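PDB 2I2X: methanol--corrinoid protein from Methanosarcina barkeri, which carries the methyl group of methanol on a bound corrinoid during methanogenesis, receiving it through MtaB and passing it to coenzyme M through MtaA. Local coordinates for residues M177-F191 against I205-F218. Numbering follows the deposited sequence.
Sequences MLTGTALMTTTMYAF and IPFACGGGAVNQDF
Phe207 lies between Leu178 and Cys209: Leu178 CD2 makes a CH-pi contact over one face, 4.0 Å from the ring centroid, while Cys209 SG sits over the centre of the opposite face. The Phe207 ring meets Thr179 C at an edge, and turns another edge toward the face of Phe191, an edge-to-face pair with planes at 77°. On that same Phe191 face rests Cys209 SG, 3.9 Å from the ring centroid; with SG anti to its own carbonyl carbon (chi1 -61°), the sulfur wedges into the angle between both rings. Gly210 O lies at the Phe191 edge. Met188 SD covers one face of Phe218, 4.4 Å from its centroid, and the Phe218 edge points at the face of Tyr189. With Phe191 cut back to an alanine, the Cys209 sulfur and the Phe207 edge are likely to lose their aromatic partner. Beneath the rings, strands 177-181 and 207-210 run parallel, joined by five backbone bonds from Leu178 N to Pro206 O (3.1 Å) through Ala182 N to Gly210 O (3.1 Å). The Thr181 side chain, on the sheet face away from the rings, hydrogen-bonds the cofactor through OG1; Ala208 O, which also accepts from Gly180 N, bonds it too. This is a beta-alpha-beta unit, with helix 190-199 as the crossover, in the Rossmann-like B12-binding domain, its strand ends and following loops lining the corrinoid pocket.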
loop_
_atom_site.group_PDB
_atom_site.type_symbol
_atom_site.label_atom_id
_atom_site.label_comp_id
_atom_site.label_asym_id
_atom_site.label_seq_id
_atom_site.Cartn_x
_atom_site.Cartn_y
_atom_site.Cartn_z
ATOM N N MET B 177 8.820 -11.210 -36.648
ATOM C CA MET B 177 8.598 -10.882 -35.250
ATOM C C MET B 177 7.128 -10.942 -34.861
ATOM O O MET B 177 6.255 -10.450 -35.585
ATOM C CB MET B 177 9.151 -9.490 -34.982
ATOM C CG MET B 177 8.543 -8.788 -33.811
ATOM S SD MET B 177 9.825 -7.850 -33.016
ATOM C CE MET B 177 10.633 -9.166 -32.107
ATOM N N LEU B 178 6.871 -11.538 -33.702
ATOM C CA LEU B 178 5.534 -11.589 -33.140
ATOM C C LEU B 178 5.458 -10.688 -31.913
ATOM O O LEU B 178 6.265 -10.847 -30.995
ATOM C CB LEU B 178 5.211 -13.028 -32.746
ATOM C CG LEU B 178 3.847 -13.313 -32.138
ATOM C CD1 LEU B 178 2.772 -13.071 -33.185
ATOM C CD2 LEU B 178 3.802 -14.747 -31.618
ATOM N N THR B 179 4.511 -9.745 -31.894
ATOM C CA THR B 179 4.239 -8.941 -30.673
ATOM C C THR B 179 2.987 -9.402 -29.941
ATOM O O THR B 179 2.007 -9.826 -30.558
ATOM C CB THR B 179 4.152 -7.385 -30.904
ATOM O OG1 THR B 179 2.926 -7.043 -31.543
ATOM C CG2 THR B 179 5.297 -6.860 -31.735
ATOM N N GLY B 180 3.039 -9.313 -28.613
ATOM C CA GLY B 180 1.891 -9.595 -27.747
ATOM C C GLY B 180 1.727 -8.561 -26.643
ATOM O O GLY B 180 2.713 -8.058 -26.089
ATOM N N THR B 181 0.477 -8.249 -26.315
ATOM C CA THR B 181 0.164 -7.247 -25.322
ATOM C C THR B 181 -0.850 -7.816 -24.353
ATOM O O THR B 181 -1.963 -8.171 -24.754
ATOM C CB THR B 181 -0.393 -5.987 -25.991
ATOM O OG1 THR B 181 0.653 -5.358 -26.727
ATOM C CG2 THR B 181 -0.926 -4.987 -24.960
ATOM N N ALA B 182 -0.461 -7.918 -23.085
ATOM C CA ALA B 182 -1.399 -8.304 -22.027
ATOM C C ALA B 182 -1.473 -7.240 -20.927
ATOM O O ALA B 182 -0.475 -6.608 -20.612
ATOM C CB ALA B 182 -1.045 -9.647 -21.466
ATOM N N LEU B 183 -2.660 -7.026 -20.369
ATOM C CA LEU B 183 -2.847 -5.983 -19.366
ATOM C C LEU B 183 -3.374 -6.454 -18.020
ATOM O O LEU B 183 -3.416 -5.684 -17.052
ATOM C CB LEU B 183 -3.743 -4.867 -19.908
ATOM C CG LEU B 183 -2.840 -3.720 -20.336
ATOM C CD1 LEU B 183 -2.440 -3.840 -21.795
ATOM C CD2 LEU B 183 -3.501 -2.411 -20.035
ATOM N N MET B 184 -3.781 -7.713 -17.967
ATOM C CA MET B 184 -4.338 -8.278 -16.764
ATOM C C MET B 184 -3.558 -9.499 -16.318
ATOM O O MET B 184 -3.101 -10.280 -17.139
ATOM C CB MET B 184 -5.805 -8.617 -16.981
ATOM C CG MET B 184 -6.655 -7.412 -17.341
ATOM S SD MET B 184 -8.398 -7.788 -17.541
ATOM C CE MET B 184 -8.990 -7.923 -15.863
ATOM N N THR B 185 -3.384 -9.646 -15.013
ATOM C CA THR B 185 -2.829 -10.873 -14.444
ATOM C C THR B 185 -3.618 -12.076 -14.963
ATOM O O THR B 185 -3.072 -13.155 -15.210
ATOM C CB THR B 185 -2.885 -10.865 -12.906
ATOM O OG1 THR B 185 -4.247 -10.741 -12.478
ATOM C CG2 THR B 185 -2.077 -9.704 -12.352
ATOM N N THR B 186 -4.907 -11.829 -15.176
ATOM C CA THR B 186 -5.901 -12.817 -15.533
ATOM C C THR B 186 -5.785 -13.233 -17.007
ATOM O O THR B 186 -6.532 -14.073 -17.492
ATOM C CB THR B 186 -7.294 -12.230 -15.167
ATOM O OG1 THR B 186 -8.142 -13.258 -14.664
ATOM C CG2 THR B 186 -7.958 -11.524 -16.328
ATOM N N THR B 187 -4.782 -12.683 -17.683
ATOM C CA THR B 187 -4.716 -12.634 -19.142
ATOM C C THR B 187 -3.287 -12.770 -19.680
ATOM O O THR B 187 -3.090 -13.232 -20.800
ATOM C CB THR B 187 -5.378 -11.315 -19.646
ATOM O OG1 THR B 187 -6.624 -11.611 -20.289
ATOM C CG2 THR B 187 -4.487 -10.554 -20.588
ATOM N N MET B 188 -2.299 -12.367 -18.882
ATOM C CA MET B 188 -0.881 -12.439 -19.262
ATOM C C MET B 188 -0.449 -13.867 -19.584
ATOM O O MET B 188 0.501 -14.081 -20.326
ATOM C CB MET B 188 0.006 -11.870 -18.150
ATOM C CG MET B 188 -0.427 -12.357 -16.752
ATOM S SD MET B 188 0.585 -11.713 -15.402
ATOM C CE MET B 188 0.135 -12.840 -14.065
ATOM N N TYR B 189 -1.165 -14.834 -19.015
ATOM C CA TYR B 189 -0.866 -16.242 -19.221
ATOM C C TYR B 189 -1.171 -16.783 -20.627
ATOM O O TYR B 189 -0.798 -17.915 -20.947
ATOM C CB TYR B 189 -1.501 -17.106 -18.120
ATOM C CG TYR B 189 -0.566 -17.288 -16.944
ATOM C CD1 TYR B 189 -0.975 -17.000 -15.636
ATOM C CD2 TYR B 189 0.755 -17.718 -17.147
ATOM C CE1 TYR B 189 -0.090 -17.162 -14.555
ATOM C CE2 TYR B 189 1.647 -17.885 -16.082
ATOM C CZ TYR B 189 1.224 -17.606 -14.794
ATOM O OH TYR B 189 2.119 -17.775 -13.756
ATOM N N ALA B 190 -1.821 -15.975 -21.464
ATOM C CA ALA B 190 -2.077 -16.353 -22.850
ATOM C C ALA B 190 -0.789 -16.319 -23.662
ATOM O O ALA B 190 -0.769 -16.757 -24.810
ATOM C CB ALA B 190 -3.130 -15.453 -23.471
ATOM N N PHE B 191 0.282 -15.799 -23.065
ATOM C CA PHE B 191 1.601 -15.837 -23.695
ATOM C C PHE B 191 2.160 -17.263 -23.621
ATOM O O PHE B 191 2.844 -17.711 -24.543
ATOM C CB PHE B 191 2.582 -14.858 -23.033
ATOM C CG PHE B 191 2.256 -13.387 -23.241
ATOM C CD1 PHE B 191 1.322 -12.968 -24.186
ATOM C CD2 PHE B 191 2.924 -12.411 -22.490
ATOM C CE1 PHE B 191 1.049 -11.604 -24.367
ATOM C CE2 PHE B 191 2.658 -11.054 -22.670
ATOM C CZ PHE B 191 1.722 -10.650 -23.611
ATOM N N ILE B 205 10.703 -17.761 -34.213
ATOM C CA ILE B 205 10.810 -16.303 -34.313
ATOM C C ILE B 205 10.686 -15.670 -32.917
ATOM O O ILE B 205 10.056 -16.254 -32.024
ATOM C CB ILE B 205 9.792 -15.688 -35.327
ATOM C CG1 ILE B 205 8.352 -15.766 -34.797
ATOM C CG2 ILE B 205 9.958 -16.336 -36.735
ATOM C CD1 ILE B 205 7.359 -14.895 -35.559
ATOM N N PRO B 206 11.307 -14.491 -32.711
ATOM C CA PRO B 206 11.178 -13.866 -31.393
ATOM C C PRO B 206 9.745 -13.408 -31.135
ATOM O O PRO B 206 9.042 -12.974 -32.055
ATOM C CB PRO B 206 12.123 -12.659 -31.470
ATOM C CG PRO B 206 12.945 -12.869 -32.688
ATOM C CD PRO B 206 12.131 -13.680 -33.625
ATOM N N PHE B 207 9.327 -13.529 -29.883
ATOM C CA PHE B 207 7.999 -13.120 -29.448
ATOM C C PHE B 207 8.142 -11.960 -28.478
ATOM O O PHE B 207 8.363 -12.178 -27.296
ATOM C CB PHE B 207 7.320 -14.312 -28.776
ATOM C CG PHE B 207 5.920 -14.048 -28.284
ATOM C CD1 PHE B 207 5.145 -13.020 -28.814
ATOM C CD2 PHE B 207 5.357 -14.880 -27.315
ATOM C CE1 PHE B 207 3.843 -12.801 -28.358
ATOM C CE2 PHE B 207 4.056 -14.672 -26.858
ATOM C CZ PHE B 207 3.299 -13.629 -27.379
ATOM N N ALA B 208 8.041 -10.732 -28.975
ATOM C CA ALA B 208 8.228 -9.556 -28.117
ATOM C C ALA B 208 6.959 -9.193 -27.320
ATOM O O ALA B 208 5.974 -8.705 -27.880
ATOM C CB ALA B 208 8.725 -8.372 -28.927
ATOM N N CYS B 209 7.010 -9.430 -26.011
ATOM C CA CYS B 209 5.874 -9.247 -25.124
ATOM C C CYS B 209 5.920 -7.953 -24.320
ATOM O O CYS B 209 6.981 -7.557 -23.827
ATOM C CB CYS B 209 5.820 -10.406 -24.146
ATOM S SG CYS B 209 5.598 -11.996 -24.919
ATOM N N GLY B 210 4.754 -7.326 -24.160
ATOM C CA GLY B 210 4.614 -6.097 -23.379
ATOM C C GLY B 210 3.230 -5.923 -22.791
ATOM O O GLY B 210 2.384 -6.815 -22.891
ATOM N N GLY B 211 3.005 -4.766 -22.177
ATOM C CA GLY B 211 1.740 -4.473 -21.496
ATOM C C GLY B 211 1.890 -4.282 -19.993
ATOM O O GLY B 211 2.852 -4.765 -19.384
ATOM N N GLY B 212 0.924 -3.591 -19.391
ATOM C CA GLY B 212 0.998 -3.193 -17.993
ATOM C C GLY B 212 1.215 -4.347 -17.043
ATOM O O GLY B 212 1.938 -4.215 -16.060
ATOM N N ALA B 213 0.601 -5.485 -17.344
ATOM C CA ALA B 213 0.611 -6.636 -16.444
ATOM C C ALA B 213 1.886 -7.468 -16.533
ATOM O O ALA B 213 2.035 -8.449 -15.812
ATOM C CB ALA B 213 -0.595 -7.513 -16.702
ATOM N N VAL B 214 2.805 -7.070 -17.404
ATOM C CA VAL B 214 3.963 -7.895 -17.728
ATOM C C VAL B 214 5.310 -7.248 -17.390
ATOM O O VAL B 214 5.505 -6.038 -17.593
ATOM C CB VAL B 214 3.889 -8.375 -19.223
ATOM C CG1 VAL B 214 5.178 -8.106 -20.005
ATOM C CG2 VAL B 214 3.492 -9.833 -19.281
ATOM N N ASN B 215 6.226 -8.070 -16.872
ATOM C CA ASN B 215 7.617 -7.666 -16.635
ATOM C C ASN B 215 8.640 -8.689 -17.151
ATOM O O ASN B 215 8.262 -9.744 -17.688
ATOM C CB ASN B 215 7.872 -7.296 -15.154
ATOM C CG ASN B 215 7.742 -8.483 -14.201
ATOM O OD1 ASN B 215 7.751 -9.651 -14.604
ATOM N ND2 ASN B 215 7.631 -8.175 -12.916
ATOM N N GLN B 216 9.923 -8.366 -16.971
ATOM C CA GLN B 216 11.045 -9.110 -17.557
ATOM C C GLN B 216 11.135 -10.580 -17.133
ATOM O O GLN B 216 11.307 -11.466 -17.969
ATOM C CB GLN B 216 12.356 -8.387 -17.244
ATOM C CG GLN B 216 13.543 -8.872 -18.055
ATOM C CD GLN B 216 14.859 -8.346 -17.520
ATOM O OE1 GLN B 216 15.582 -9.048 -16.811
ATOM N NE2 GLN B 216 15.170 -7.098 -17.842
ATOM N N ASP B 217 11.018 -10.822 -15.832
ATOM C CA ASP B 217 11.058 -12.175 -15.276
ATOM C C ASP B 217 9.900 -13.043 -15.767
ATOM O O ASP B 217 10.071 -14.254 -15.978
ATOM C CB ASP B 217 11.091 -12.133 -13.743
ATOM C CG ASP B 217 12.377 -11.523 -13.206
ATOM O OD1 ASP B 217 13.466 -11.903 -13.696
ATOM O OD2 ASP B 217 12.297 -10.663 -12.301
ATOM N N PHE B 218 8.734 -12.426 -15.962
ATOM C CA PHE B 218 7.592 -13.141 -16.518
ATOM C C PHE B 218 7.830 -13.629 -17.955
ATOM O O PHE B 218 7.551 -14.787 -18.260
ATOM C CB PHE B 218 6.302 -12.317 -16.423
ATOM C CG PHE B 218 5.081 -13.075 -16.854
ATOM C CD1 PHE B 218 4.460 -13.964 -15.987
ATOM C CD2 PHE B 218 4.571 -12.925 -18.139
ATOM C CE1 PHE B 218 3.342 -14.684 -16.383
ATOM C CE2 PHE B 218 3.454 -13.639 -18.546
ATOM C CZ PHE B 218 2.837 -14.524 -17.663
#